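WZI (Escherichia coli, PDB 2YNK) probably binds capsular polysaccharide as an outer-membrane beta-barrel lectin and so takes part in group 1 capsule assembly at the cell surface. Local coordinates at residues A[375-378]-A[382-385]; A[416-421]-A[426-431]. All coordinates share one frame; numbering follows the deposited sequence.

Contact 1 of 2, residues A[375-378]-A[382-385]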
loop_
_atom_site.group_PDB
_atom_site.type_symbol
_atom_site.label_atom_id
_atom_site.label_comp_id
_atom_site.label_asym_id
_atom_site.label_seq_id
_atom_site.Cartn_x
_atom_site.Cartn_y
_atom_site.Cartn_z
ATOM N N GLU A 375 -2.470 0.969 -17.981
ATOM C CA GLU A 375 -1.890 -0.330 -18.338
ATOM C C GLU A 375 -2.840 -1.324 -19.044
ATOM O O GLU A 375 -4.028 -1.461 -18.712
ATOM C CB GLU A 375 -1.228 -1.008 -17.139
ATOM C CG GLU A 375 -2.149 -1.227 -15.960
ATOM C CD GLU A 375 -1.859 -2.500 -15.172
ATOM O OE1 GLU A 375 -0.858 -3.191 -15.477
ATOM O OE2 GLU A 375 -2.652 -2.807 -14.241
ATOM N N LEU A 376 -2.266 -1.998 -20.033
ATOM C CA LEU A 376 -2.920 -3.026 -20.786
ATOM C C LEU A 376 -2.467 -4.352 -20.217
ATOM O O LEU A 376 -1.277 -4.543 -19.958
ATOM C CB LEU A 376 -2.524 -2.948 -22.263
ATOM C CG LEU A 376 -3.218 -3.972 -23.171
ATOM C CD1 LEU A 376 -4.643 -3.534 -23.457
ATOM C CD2 LEU A 376 -2.441 -4.164 -24.458
ATOM N N ILE A 377 -3.418 -5.269 -20.036
ATOM C CA ILE A 377 -3.111 -6.607 -19.578
ATOM C C ILE A 377 -3.692 -7.607 -20.576
ATOM O O ILE A 377 -4.906 -7.697 -20.759
ATOM C CB ILE A 377 -3.626 -6.854 -18.148
ATOM C CG1 ILE A 377 -3.174 -5.709 -17.223
ATOM C CG2 ILE A 377 -3.095 -8.177 -17.631
ATOM C CD1 ILE A 377 -3.624 -5.824 -15.776
ATOM N N THR A 378 -2.801 -8.344 -21.227
ATOM C CA THR A 378 -3.173 -9.376 -22.179
ATOM C C THR A 378 -3.900 -10.550 -21.523
ATOM O O THR A 378 -3.771 -10.785 -20.314
ATOM C CB THR A 378 -1.922 -9.942 -22.879
ATOM O OG1 THR A 378 -1.097 -8.861 -23.320
ATOM C CG2 THR A 378 -2.309 -10.818 -24.086
ATOM N N GLN A 382 0.537 -10.679 -20.110
ATOM C CA GLN A 382 1.575 -9.679 -20.267
ATOM C C GLN A 382 0.947 -8.364 -19.840
ATOM O O GLN A 382 -0.235 -8.151 -20.084
ATOM C CB GLN A 382 2.032 -9.585 -21.715
ATOM C CG GLN A 382 2.850 -10.767 -22.180
ATOM C CD GLN A 382 3.320 -10.599 -23.609
ATOM O OE1 GLN A 382 4.010 -9.632 -23.937
ATOM N NE2 GLN A 382 2.936 -11.534 -24.476
ATOM N N ARG A 383 1.713 -7.485 -19.200
ATOM C CA ARG A 383 1.159 -6.211 -18.753
ATOM C C ARG A 383 2.057 -5.050 -19.145
ATOM O O ARG A 383 3.178 -4.940 -18.653
ATOM C CB ARG A 383 0.953 -6.209 -17.243
ATOM C CG ARG A 383 0.501 -7.533 -16.665
ATOM C CD ARG A 383 0.020 -7.369 -15.236
ATOM N NE ARG A 383 -0.775 -8.508 -14.806
ATOM C CZ ARG A 383 -1.633 -8.504 -13.789
ATOM N NH1 ARG A 383 -1.838 -7.419 -13.048
ATOM N NH2 ARG A 383 -2.315 -9.613 -13.520
ATOM N N TRP A 384 1.557 -4.191 -20.029
ATOM C CA TRP A 384 2.267 -2.995 -20.447
ATOM C C TRP A 384 1.757 -1.827 -19.684
ATOM O O TRP A 384 0.556 -1.690 -19.511
ATOM C CB TRP A 384 2.031 -2.743 -21.911
ATOM C CG TRP A 384 2.350 -3.948 -22.725
ATOM C CD1 TRP A 384 1.505 -5.000 -23.050
ATOM C CD2 TRP A 384 3.635 -4.283 -23.333
ATOM N NE1 TRP A 384 2.162 -5.937 -23.800
ATOM C CE2 TRP A 384 3.443 -5.567 -24.009
ATOM C CE3 TRP A 384 4.879 -3.677 -23.378
ATOM C CZ2 TRP A 384 4.468 -6.194 -24.696
ATOM C CZ3 TRP A 384 5.905 -4.320 -24.074
ATOM C CH2 TRP A 384 5.702 -5.549 -24.714
ATOM N N SER A 385 2.653 -0.960 -19.226
ATOM C CA SER A 385 2.227 0.202 -18.465
ATOM C C SER A 385 2.955 1.464 -18.890
ATOM O O SER A 385 4.053 1.413 -19.438
ATOM C CB SER A 385 2.392 -0.053 -16.967
ATOM O OG SER A 385 3.341 -1.075 -16.734
#
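Leu376 and Trp384 face each other across a beta hairpin of the Wzi outer-membrane barrel, where strand 368-377 runs antiparallel to strand 383-393. They form a hydrogen-bonded pair: Leu376 N donates to Trp384 O and Trp384 N to Leu376 O, each at 2.9 Å. Just beyond the paired strands, Thr378 N bonds Gln382 O at 2.8 Å, and Thr378 OG1 adds a weak bond of 3.4 Å to the same Gln382 O.

The apolar contacts begin on the face carrying Leu376 and Trp384. With CG of Trp384 beside its backbone N (chi1 -53°), the indole has its CD1 4.3 Å from Leu376 CD2, and Thr378 OG1 lies at the ring edge. Dodecane touches both Leu376 and Trp384, consistent with a surface turned to the membrane.

The opposite face carries Glu375, Ile377, Arg383 and Ser385 and meets helices 8-19 and 49-65. Its charged groups do not pair directly: Glu375 lies alongside Arg383, pointing the same way, yet Glu375 OE2 stays 4.8 Å from Arg383 NH1, with carboxylate and guanidinium planes 49° apart. The guanidinium finds its partners elsewhere, in a salt bridge from NH2 to Asp13 and hydrogen bonds from NH1 to Asp9 O and from NE to Asn381 OD1. Three anchored nitrogens should fix its rotation, presenting a face to Ile377, whose CD1 sits over the rim of the group, 3.6 Å from Arg383 NH1.

Contact 2 of 2, residues A[416-421]-A[426-431]. With D12 (dodecane), chain C.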
loop_
_atom_site.group_PDB
_atom_site.type_symbol
_atom_site.label_atom_id
_atom_site.label_comp_id
_atom_site.label_asym_id
_atom_site.label_seq_id
_atom_site.Cartn_x
_atom_site.Cartn_y
_atom_site.Cartn_z
ATOM N N GLY A 416 6.634 0.244 -18.149
ATOM C CA GLY A 416 6.790 -1.057 -17.515
ATOM C C GLY A 416 6.330 -2.204 -18.399
ATOM O O GLY A 416 5.473 -2.030 -19.266
ATOM N N TRP A 417 6.931 -3.371 -18.187
ATOM C CA TRP A 417 6.465 -4.615 -18.791
ATOM C C TRP A 417 6.593 -5.731 -17.797
ATOM O O TRP A 417 7.619 -5.852 -17.104
ATOM C CB TRP A 417 7.236 -4.959 -20.055
ATOM C CG TRP A 417 6.841 -6.298 -20.619
ATOM C CD1 TRP A 417 5.778 -6.577 -21.468
ATOM C CD2 TRP A 417 7.478 -7.599 -20.377
ATOM N NE1 TRP A 417 5.717 -7.917 -21.765
ATOM C CE2 TRP A 417 6.706 -8.583 -21.144
ATOM C CE3 TRP A 417 8.564 -8.030 -19.637
ATOM C CZ2 TRP A 417 7.039 -9.923 -21.158
ATOM C CZ3 TRP A 417 8.890 -9.390 -19.655
ATOM C CH2 TRP A 417 8.142 -10.314 -20.397
ATOM N N SER A 418 5.535 -6.538 -17.728
ATOM C CA SER A 418 5.438 -7.685 -16.840
ATOM C C SER A 418 5.092 -8.875 -17.719
ATOM O O SER A 418 4.259 -8.760 -18.621
ATOM C CB SER A 418 4.335 -7.430 -15.811
ATOM O OG SER A 418 4.300 -8.415 -14.785
ATOM N N GLY A 419 5.743 -10.008 -17.493
ATOM C CA GLY A 419 5.443 -11.201 -18.287
ATOM C C GLY A 419 6.096 -12.488 -17.822
ATOM O O GLY A 419 7.205 -12.473 -17.281
ATOM N N ASP A 420 5.397 -13.601 -18.035
ATOM C CA ASP A 420 5.931 -14.931 -17.750
ATOM C C ASP A 420 6.968 -15.304 -18.798
ATOM O O ASP A 420 6.692 -15.233 -19.989
ATOM C CB ASP A 420 4.809 -15.970 -17.743
ATOM C CG ASP A 420 3.871 -15.817 -16.553
ATOM O OD1 ASP A 420 4.306 -15.295 -15.500
ATOM O OD2 ASP A 420 2.694 -16.223 -16.664
ATOM N N VAL A 421 8.158 -15.698 -18.352
ATOM C CA VAL A 421 9.270 -15.998 -19.256
ATOM C C VAL A 421 9.384 -17.496 -19.538
ATOM O O VAL A 421 9.665 -17.901 -20.669
ATOM C CB VAL A 421 10.607 -15.493 -18.677
ATOM C CG1 VAL A 421 11.778 -15.950 -19.536
ATOM C CG2 VAL A 421 10.594 -13.974 -18.560
ATOM N N ARG A 426 8.193 -15.472 -13.562
ATOM C CA ARG A 426 7.751 -14.153 -14.033
ATOM C C ARG A 426 8.813 -13.068 -13.867
ATOM O O ARG A 426 9.506 -12.994 -12.858
ATOM C CB ARG A 426 6.479 -13.712 -13.306
ATOM C CG ARG A 426 5.780 -12.528 -13.960
ATOM C CD ARG A 426 4.440 -12.246 -13.310
ATOM N NE ARG A 426 3.647 -11.242 -14.031
ATOM C CZ ARG A 426 2.985 -11.463 -15.166
ATOM N NH1 ARG A 426 3.039 -12.641 -15.759
ATOM N NH2 ARG A 426 2.291 -10.489 -15.734
ATOM N N LEU A 427 8.869 -12.206 -14.870
ATOM C CA LEU A 427 9.861 -11.167 -14.999
ATOM C C LEU A 427 9.151 -9.809 -14.998
ATOM O O LEU A 427 8.111 -9.661 -15.636
ATOM C CB LEU A 427 10.595 -11.396 -16.320
ATOM C CG LEU A 427 11.841 -10.589 -16.678
ATOM C CD1 LEU A 427 12.957 -10.808 -15.663
ATOM C CD2 LEU A 427 12.290 -10.977 -18.078
ATOM N N ASN A 428 9.711 -8.830 -14.284
ATOM C CA ASN A 428 9.116 -7.486 -14.170
ATOM C C ASN A 428 10.134 -6.413 -14.466
ATOM O O ASN A 428 11.031 -6.186 -13.668
ATOM C CB ASN A 428 8.557 -7.248 -12.759
ATOM C CG ASN A 428 7.092 -7.642 -12.633
ATOM O OD1 ASN A 428 6.689 -8.749 -13.026
ATOM N ND2 ASN A 428 6.287 -6.743 -12.080
ATOM N N THR A 429 9.989 -5.735 -15.596
ATOM C CA THR A 429 10.936 -4.689 -15.977
ATOM C C THR A 429 10.353 -3.291 -15.856
ATOM O O THR A 429 9.140 -3.097 -15.837
ATOM C CB THR A 429 11.422 -4.891 -17.417
ATOM O OG1 THR A 429 10.297 -5.183 -18.264
ATOM C CG2 THR A 429 12.423 -6.044 -17.472
ATOM N N SER A 430 11.244 -2.315 -15.765
ATOM C CA SER A 430 10.860 -0.911 -15.682
ATOM C C SER A 430 11.943 -0.060 -16.325
ATOM O O SER A 430 13.113 -0.424 -16.307
ATOM C CB SER A 430 10.642 -0.496 -14.226
ATOM O OG SER A 430 9.730 0.594 -14.145
ATOM N N LEU A 431 11.532 1.056 -16.913
ATOM C CA LEU A 431 12.432 1.980 -17.590
ATOM C C LEU A 431 11.913 3.386 -17.354
ATOM O O LEU A 431 10.730 3.630 -17.545
ATOM C CB LEU A 431 12.443 1.681 -19.082
ATOM C CG LEU A 431 13.365 2.534 -19.954
ATOM C CD1 LEU A 431 14.810 2.066 -19.840
ATOM C CD2 LEU A 431 12.896 2.498 -21.402
HETATM C C1 D12 C . 14.694 -7.258 -21.384
HETATM C C2 D12 C . 14.227 -8.671 -21.080
HETATM C C3 D12 C . 13.198 -9.180 -22.097
HETATM C C4 D12 C . 12.898 -10.670 -21.905
HETATM C C5 D12 C . 11.490 -11.062 -22.361
HETATM C C6 D12 C . 11.417 -12.543 -22.751
HETATM C C7 D12 C . 9.987 -13.032 -23.014
HETATM C C8 D12 C . 9.915 -14.565 -23.026
HETATM C C9 D12 C . 8.482 -15.093 -23.164
HETATM C C10 D12 C . 8.409 -16.590 -23.509
HETATM C C11 D12 C . 7.124 -17.255 -22.996
HETATM C C12 D12 C . 6.436 -18.061 -24.080
#
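Trp417 O takes two hydrogen bonds from one residue across the hairpin: Thr429 N reaches it at 2.8 Å, almost straight down the carbonyl, and Thr429 OG1 at 3.0 Å, tilted 31° from the carbonyl plane. The hydroxyl gets there because OG1 stands between the backbone N and the carbonyl carbon (chi1 46°). That places it at the indole edge too, in the ring plane. Trp417 N to Thr429 O completes this pair, and Gly419 and Leu427 make the next reciprocal pair of the antiparallel ladder between strands 408-422 and 425-435.

Gly419 is held between two flat groups on opposite faces of the sheet. Having no side chain, it lets the Trp417 ring lie over the backbone, with Gly419 N above the rim of one face; on the other side the Arg426 guanidinium has Gly419 N over its centre, 3.8 Å from the plane. The arginine, extended from CG to NE, reaches over to the neighbouring strand, alongside Ser418, Gly419 and Asp420. Its NE and NH2 each make a weak bond to Ser418 OG, while NH1 forms a salt bridge with Asp420 OD1 at 3.0 Å, its hydrogen bond weak, the carboxylate coming to the guanidinium edge with its plane turned 78°. NH2 also bonds Asn381 O.

On the indole face of the sheet, Leu427 CD2 lies 4.1 Å from Trp417 CZ3, and Val421 CG2 packs on Leu427 CB. Dodecane lies along this patch, C5 being 4.0 Å from Trp417 CH2. One sheet thus separates a largely apolar, probably membrane-facing side from a polar one, where arginine and aspartate probably offset each other's charge.

Contacts 1 and 2 are consecutive hairpins of one barrel wall, their centres about 10 Å apart, and they join where strand 383-393 borders strand 408-422. Probable backbone hydrogen bonds make the seam: Arg383 N to Ser418 O at 2.9 Å and Ser385 N to Gly416 O at 3.0 Å. On the dodecane-bound face, Trp384 CH2 comes 3.4 Å from Trp417 CD1, the ring planes meeting at about 55°, and Gln382 OE1 accepts from Trp417 NE1, so polar and aromatic contacts tie the two patches together. On the other face of the sheet, Arg383 CG packs 3.6 Å from Arg426 NH2. Separate dodecane sites, one holding Leu376 and Trp384, another Trp417 and Leu427, follow this shared surface.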